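Alcohol dehydrogenase (Thermus sp., PDB 4CPD) probably catalyses the NAD-dependent oxidation of alcohols to carbonyl compounds and the reverse reduction, as a zinc-containing medium-chain dehydrogenase. Local coordinates at residues 98-103 and 292-297; 238-243 and 255-260. All blocks are in the same frame, centred on the assembly; numbering follows the deposited sequence.

Contact 1 of 2, residues 98-103 and 292-297; sequences HQYNLC and LANVHL. With ZN (zinc ion), chain F; NAD (nicotinamide-adenine-dinucleotide), chain G.
The ring of H296 has Y100 CB over one face, 4.0 Å from the ring centroid, a CH-pi contact. The Y100 and H296 rings lie near parallel, with planes at 29°, but are slid apart and barely overlap. N294 OD1 sits at the edge of the Y100 ring, near its plane. The contact joins the lobe of the four-cysteine structural zinc, found in many zinc-containing alcohol dehydrogenases, to the loop that leads from the NAD pocket into helix 295-307. N294 is the main polar link. With CG anti to the backbone N (chi1 179°), its amide end comes close to 98-103. N294 ND2 donates to H98 O at 2.9 Å, in the carbonyl plane and on a lone pair. N294 OD1 accepts two weak bonds, from Y100 N and N101 N. One side chain thus meets three backbone polar atoms of the loop. N101 OD1 packs on N294 CB at 3.3 Å, while N101 ND2 is hydrogen-bonded to D285 OD2 of the second subunit. H98, with positive phi, leaves helical geometry after helix 93-96 in a Schellman motif, and its CB meets L297 CD1. C103 SG binds zinc with C89, C92 and C95; A293 N donates to NAD O7N at 2.7 Å.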
loop_
_atom_site.group_PDB
_atom_site.type_symbol
_atom_site.label_atom_id
_atom_site.label_comp_id
_atom_site.label_asym_id
_atom_site.label_seq_id
_atom_site.Cartn_x
_atom_site.Cartn_y
_atom_site.Cartn_z
ATOM N N HIS A 98 9.062 8.623 12.529
ATOM C CA HIS A 98 9.621 9.165 11.285
ATOM C C HIS A 98 8.595 9.402 10.188
ATOM O O HIS A 98 8.926 9.330 8.969
ATOM C CB HIS A 98 10.785 8.306 10.792
ATOM C CG HIS A 98 11.847 8.102 11.834
ATOM N ND1 HIS A 98 12.649 6.982 11.893
ATOM C CD2 HIS A 98 12.239 8.889 12.860
ATOM C CE1 HIS A 98 13.491 7.089 12.904
ATOM N NE2 HIS A 98 13.260 8.237 13.511
ATOM N N GLN A 99 7.371 9.713 10.626
ATOM C CA GLN A 99 6.315 10.114 9.712
ATOM C C GLN A 99 6.029 11.609 9.924
ATOM O O GLN A 99 4.984 12.019 10.448
ATOM C CB GLN A 99 5.082 9.260 9.940
ATOM C CG GLN A 99 5.336 7.772 9.758
ATOM C CD GLN A 99 4.065 6.957 9.900
ATOM O OE1 GLN A 99 3.391 7.038 10.919
ATOM N NE2 GLN A 99 3.732 6.179 8.880
ATOM N N TYR A 100 6.986 12.417 9.482
ATOM C CA TYR A 100 7.012 13.853 9.788
ATOM C C TYR A 100 5.896 14.570 9.077
ATOM O O TYR A 100 5.474 15.635 9.517
ATOM C CB TYR A 100 8.369 14.492 9.429
ATOM C CG TYR A 100 9.575 13.756 10.013
ATOM C CD1 TYR A 100 10.074 14.069 11.280
ATOM C CD2 TYR A 100 10.209 12.716 9.302
ATOM C CE1 TYR A 100 11.158 13.392 11.820
ATOM C CE2 TYR A 100 11.296 12.043 9.841
ATOM C CZ TYR A 100 11.772 12.394 11.097
ATOM O OH TYR A 100 12.837 11.703 11.618
ATOM N N ASN A 101 5.421 14.027 7.970
ATOM C CA ASN A 101 4.245 14.599 7.320
ATOM C C ASN A 101 2.948 14.448 8.135
ATOM O O ASN A 101 1.968 15.048 7.797
ATOM C CB ASN A 101 4.016 13.957 5.950
ATOM C CG ASN A 101 3.888 12.451 6.020
ATOM O OD1 ASN A 101 4.679 11.784 6.687
ATOM N ND2 ASN A 101 2.872 11.916 5.381
ATOM N N LEU A 102 2.935 13.610 9.173
ATOM C CA LEU A 102 1.770 13.493 10.040
ATOM C C LEU A 102 1.977 14.149 11.388
ATOM O O LEU A 102 1.213 13.861 12.328
ATOM C CB LEU A 102 1.444 12.019 10.241
ATOM C CG LEU A 102 1.131 11.307 8.920
ATOM C CD1 LEU A 102 0.954 9.812 9.171
ATOM C CD2 LEU A 102 -0.096 11.912 8.252
ATOM N N CYS A 103 2.999 15.012 11.484
ATOM C CA CYS A 103 3.345 15.701 12.738
ATOM C C CYS A 103 2.104 16.368 13.300
ATOM O O CYS A 103 1.338 16.980 12.560
ATOM C CB CYS A 103 4.394 16.769 12.513
ATOM S SG CYS A 103 4.733 17.681 14.019
ATOM N N LEU A 292 0.546 12.739 1.354
ATOM C CA LEU A 292 1.398 13.883 1.180
ATOM C C LEU A 292 2.834 13.491 1.516
ATOM O O LEU A 292 3.079 12.625 2.363
ATOM C CB LEU A 292 0.918 15.014 2.079
ATOM C CG LEU A 292 -0.571 15.386 1.953
ATOM C CD1 LEU A 292 -0.878 16.611 2.793
ATOM C CD2 LEU A 292 -1.015 15.645 0.511
ATOM N N ALA A 293 3.786 14.144 0.865
ATOM C CA ALA A 293 5.192 13.766 0.958
ATOM C C ALA A 293 5.693 13.810 2.337
ATOM O O ALA A 293 5.229 14.601 3.135
ATOM C CB ALA A 293 6.015 14.704 0.130
ATOM N N ASN A 294 6.669 12.970 2.619
ATOM C CA ASN A 294 7.340 12.945 3.925
ATOM C C ASN A 294 8.790 13.318 3.654
ATOM O O ASN A 294 9.743 12.546 3.833
ATOM C CB ASN A 294 7.210 11.570 4.559
ATOM C CG ASN A 294 7.898 11.474 5.896
ATOM O OD1 ASN A 294 8.131 12.473 6.564
ATOM N ND2 ASN A 294 8.230 10.270 6.299
ATOM N N VAL A 295 8.933 14.547 3.197
ATOM C CA VAL A 295 10.191 15.058 2.683
ATOM C C VAL A 295 11.385 14.825 3.588
ATOM O O VAL A 295 12.462 14.470 3.106
ATOM C CB VAL A 295 10.083 16.555 2.386
ATOM C CG1 VAL A 295 11.424 17.099 1.927
ATOM C CG2 VAL A 295 9.014 16.815 1.321
ATOM N N HIS A 296 11.197 15.014 4.879
ATOM C CA HIS A 296 12.303 14.889 5.836
ATOM C C HIS A 296 12.978 13.532 5.762
ATOM O O HIS A 296 14.165 13.424 5.993
ATOM C CB HIS A 296 11.822 15.084 7.262
ATOM C CG HIS A 296 11.114 16.380 7.490
ATOM N ND1 HIS A 296 9.889 16.663 6.926
ATOM C CD2 HIS A 296 11.454 17.468 8.224
ATOM C CE1 HIS A 296 9.500 17.862 7.306
ATOM N NE2 HIS A 296 10.435 18.376 8.084
ATOM N N LEU A 297 12.198 12.490 5.465
ATOM C CA LEU A 297 12.723 11.158 5.437
ATOM C C LEU A 297 13.761 11.009 4.313
ATOM O O LEU A 297 14.689 10.258 4.471
ATOM C CB LEU A 297 11.583 10.143 5.261
ATOM C CG LEU A 297 11.980 8.674 5.553
ATOM C CD1 LEU A 297 12.390 8.512 6.991
ATOM C CD2 LEU A 297 10.840 7.714 5.227
HETATM ZN ZN ZN F . 5.744 16.269 15.325
HETATM P PA NAD G . 0.943 20.836 -12.548
HETATM O O1A NAD G . 1.910 21.937 -12.988
HETATM O O2A NAD G . -0.552 21.134 -12.492
HETATM O O5B NAD G . 1.132 19.461 -13.381
HETATM C C5B NAD G . 0.015 18.624 -13.679
HETATM C C4B NAD G . 0.249 17.897 -15.001
HETATM O O4B NAD G . -0.703 16.835 -15.148
HETATM C C3B NAD G . 0.080 18.844 -16.194
HETATM O O3B NAD G . 1.099 18.678 -17.192
HETATM C C2B NAD G . -1.245 18.448 -16.779
HETATM O O2B NAD G . -1.304 18.696 -18.186
HETATM C C1B NAD G . -1.284 16.970 -16.442
HETATM N N9A NAD G . -2.666 16.489 -16.453
HETATM C C8A NAD G . -3.719 17.138 -15.917
HETATM N N7A NAD G . -4.840 16.407 -16.123
HETATM C C5A NAD G . -4.497 15.281 -16.791
HETATM C C6A NAD G . -5.194 14.084 -17.304
HETATM N N6A NAD G . -6.519 13.983 -17.118
HETATM N N1A NAD G . -4.485 13.122 -17.952
HETATM C C2A NAD G . -3.155 13.233 -18.132
HETATM N N3A NAD G . -2.455 14.303 -17.686
HETATM C C4A NAD G . -3.055 15.337 -17.018
HETATM O O3 NAD G . 1.337 20.336 -11.056
HETATM P PN NAD G . 2.771 19.834 -10.490
HETATM O O1N NAD G . 3.469 21.100 -10.033
HETATM O O2N NAD G . 3.413 18.795 -11.417
HETATM O O5D NAD G . 2.286 18.977 -9.207
HETATM C C5D NAD G . 1.811 17.639 -9.455
HETATM C C4D NAD G . 0.689 17.161 -8.537
HETATM O O4D NAD G . 1.282 16.652 -7.334
HETATM C C3D NAD G . -0.296 18.252 -8.115
HETATM O O3D NAD G . -1.593 17.654 -7.951
HETATM C C2D NAD G . 0.290 18.771 -6.799
HETATM O O2D NAD G . -0.637 19.456 -5.919
HETATM C C1D NAD G . 0.832 17.460 -6.225
HETATM N N1N NAD G . 1.885 17.631 -5.210
HETATM C C2N NAD G . 1.781 16.803 -4.166
HETATM C C3N NAD G . 2.688 16.826 -3.117
HETATM C C7N NAD G . 2.457 15.827 -2.020
HETATM O O7N NAD G . 2.832 16.038 -0.878
HETATM N N7N NAD G . 1.839 14.678 -2.354
HETATM C C4N NAD G . 3.752 17.743 -3.156
HETATM C C5N NAD G . 3.854 18.606 -4.254
HETATM C C6N NAD G . 2.899 18.534 -5.281
#

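Contact 2 of 2, residues 238-243 and 255-260; sequences DLVLEA and EMVRPG
D238 and R258 form a salt bridge in which two nitrogens of R258 grip a single oxygen, side-on. R258 NE reaches D238 OD1 at 2.7 Å and comes from above the carboxylate plane. R258 NH2 meets D238 OD1 at 3.1 Å, on the anti lone pair. The oxygen lies in the guanidinium plane, at its edge, and the carboxylate stands almost upright to that plane, at 85°. The R258 chain is extended from CG to NE, which carries the guanidinium out to D238. Beside this bridge is an apolar patch. V240 CG2 packs on V257 CB at 3.7 Å, and more loosely on M256 SD at 4.5 Å. The contact joins elements of the beta-alpha-beta unit of strand 239-242, helix 247-256 and strand 262-265, in the six-stranded parallel sheet of the Rossmann-type NAD-binding domain. V257 is the first residue to leave the helix, so the chain turns here toward the next strand. Outer partners hold both sides of the bridge. D238 OD2 accepts from S171 N, at the start of a neighbouring strand. The third nitrogen of R258, NH1, donates to P259 O at 2.8 Å and also to Q99 OE1 of the second subunit.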
loop_
_atom_site.group_PDB
_atom_site.type_symbol
_atom_site.label_atom_id
_atom_site.label_comp_id
_atom_site.label_asym_id
_atom_site.label_seq_id
_atom_site.Cartn_x
_atom_site.Cartn_y
_atom_site.Cartn_z
ATOM N N ASP A 238 5.656 -2.538 -13.404
ATOM C CA ASP A 238 5.798 -2.939 -12.019
ATOM C C ASP A 238 5.289 -1.874 -11.049
ATOM O O ASP A 238 4.695 -2.194 -10.028
ATOM C CB ASP A 238 7.265 -3.228 -11.736
ATOM C CG ASP A 238 7.806 -4.324 -12.613
ATOM O OD1 ASP A 238 7.537 -5.501 -12.288
ATOM O OD2 ASP A 238 8.466 -4.018 -13.637
ATOM N N LEU A 239 5.514 -0.610 -11.394
ATOM C CA LEU A 239 5.139 0.527 -10.556
ATOM C C LEU A 239 4.447 1.633 -11.352
ATOM O O LEU A 239 4.864 1.944 -12.453
ATOM C CB LEU A 239 6.401 1.056 -9.891
ATOM C CG LEU A 239 6.307 2.343 -9.089
ATOM C CD1 LEU A 239 5.202 2.302 -8.048
ATOM C CD2 LEU A 239 7.638 2.596 -8.406
ATOM N N VAL A 240 3.371 2.201 -10.815
ATOM C CA VAL A 240 2.784 3.415 -11.385
ATOM C C VAL A 240 2.861 4.520 -10.367
ATOM O O VAL A 240 2.414 4.352 -9.244
ATOM C CB VAL A 240 1.316 3.258 -11.767
ATOM C CG1 VAL A 240 0.781 4.529 -12.402
ATOM C CG2 VAL A 240 1.167 2.131 -12.742
ATOM N N LEU A 241 3.422 5.650 -10.771
ATOM C CA LEU A 241 3.386 6.862 -9.967
ATOM C C LEU A 241 2.341 7.798 -10.550
ATOM O O LEU A 241 2.527 8.281 -11.656
ATOM C CB LEU A 241 4.737 7.564 -9.983
ATOM C CG LEU A 241 4.698 8.802 -9.104
ATOM C CD1 LEU A 241 5.109 8.422 -7.710
ATOM C CD2 LEU A 241 5.610 9.867 -9.623
ATOM N N GLU A 242 1.260 8.072 -9.822
ATOM C CA GLU A 242 0.249 8.987 -10.358
ATOM C C GLU A 242 0.498 10.351 -9.737
ATOM O O GLU A 242 0.601 10.498 -8.520
ATOM C CB GLU A 242 -1.197 8.440 -10.238
ATOM C CG GLU A 242 -2.116 9.099 -9.246
ATOM C CD GLU A 242 -2.465 10.531 -9.580
ATOM O OE1 GLU A 242 -2.962 10.794 -10.694
ATOM O OE2 GLU A 242 -2.267 11.398 -8.686
ATOM N N ALA A 243 0.650 11.340 -10.601
ATOM C CA ALA A 243 1.081 12.665 -10.180
ATOM C C ALA A 243 0.187 13.764 -10.737
ATOM O O ALA A 243 0.667 14.888 -10.964
ATOM C CB ALA A 243 2.513 12.908 -10.610
ATOM N N GLU A 255 -5.844 0.275 -13.281
ATOM C CA GLU A 255 -6.045 -0.585 -14.424
ATOM C C GLU A 255 -4.698 -0.910 -15.093
ATOM O O GLU A 255 -4.393 -2.050 -15.441
ATOM C CB GLU A 255 -6.968 0.118 -15.407
ATOM C CG GLU A 255 -7.617 -0.841 -16.393
ATOM C CD GLU A 255 -8.608 -0.158 -17.322
ATOM O OE1 GLU A 255 -8.864 1.061 -17.164
ATOM O OE2 GLU A 255 -9.144 -0.863 -18.203
ATOM N N MET A 256 -3.898 0.125 -15.271
ATOM C CA MET A 256 -2.638 0.041 -15.981
ATOM C C MET A 256 -1.605 -0.911 -15.321
ATOM O O MET A 256 -0.958 -1.714 -16.002
ATOM C CB MET A 256 -2.124 1.472 -16.040
ATOM C CG MET A 256 -0.822 1.739 -16.753
ATOM S SD MET A 256 -0.501 3.519 -16.651
ATOM C CE MET A 256 -1.884 4.224 -17.534
ATOM N N VAL A 257 -1.454 -0.813 -13.999
ATOM C CA VAL A 257 -0.375 -1.500 -13.290
ATOM C C VAL A 257 -0.549 -2.996 -13.472
ATOM O O VAL A 257 -1.673 -3.470 -13.545
ATOM C CB VAL A 257 -0.354 -1.131 -11.777
ATOM C CG1 VAL A 257 -1.573 -1.694 -11.059
ATOM C CG2 VAL A 257 0.929 -1.600 -11.094
ATOM N N ARG A 258 0.560 -3.736 -13.550
ATOM C CA ARG A 258 0.485 -5.193 -13.617
ATOM C C ARG A 258 -0.090 -5.802 -12.347
ATOM O O ARG A 258 0.009 -5.228 -11.277
ATOM C CB ARG A 258 1.856 -5.827 -13.888
ATOM C CG ARG A 258 2.852 -5.863 -12.735
ATOM C CD ARG A 258 4.014 -6.783 -13.081
ATOM N NE ARG A 258 5.132 -6.759 -12.119
ATOM C CZ ARG A 258 5.173 -7.412 -10.953
ATOM N NH1 ARG A 258 4.150 -8.150 -10.518
ATOM N NH2 ARG A 258 6.252 -7.327 -10.206
ATOM N N PRO A 259 -0.664 -6.996 -12.471
ATOM C CA PRO A 259 -0.940 -7.792 -11.296
ATOM C C PRO A 259 0.284 -7.888 -10.421
ATOM O O PRO A 259 1.389 -8.054 -10.922
ATOM C CB PRO A 259 -1.283 -9.173 -11.881
ATOM C CG PRO A 259 -1.887 -8.860 -13.213
ATOM C CD PRO A 259 -1.105 -7.673 -13.708
ATOM N N GLY A 260 0.071 -7.745 -9.123
ATOM C CA GLY A 260 1.137 -7.864 -8.146
ATOM C C GLY A 260 2.024 -6.655 -8.122
ATOM O O GLY A 260 3.074 -6.693 -7.497
#

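How the contacts relate
From the N terminus, the chain first passes 98-103, in the loop after helix 93-96 in the structural-zinc lobe. It then runs through 188 residues before 292-297 closes the long loop of contact 1. Contact 2 is nested inside that loop and closes a short one, with 11 residues, mostly helix, between 238-243 and 255-260. Contact 1 ties the zinc lobe to the start of helix 295-307, whereas contact 2 joins a strand of the parallel sheet to the end of the following helix. Their centres are 23 Å apart and they do not touch within the chain. Across the dimer, Q99 of one subunit is also hydrogen-bonded to G260 O of the other, so contact 1 of one chain meets contact 2 of its partner.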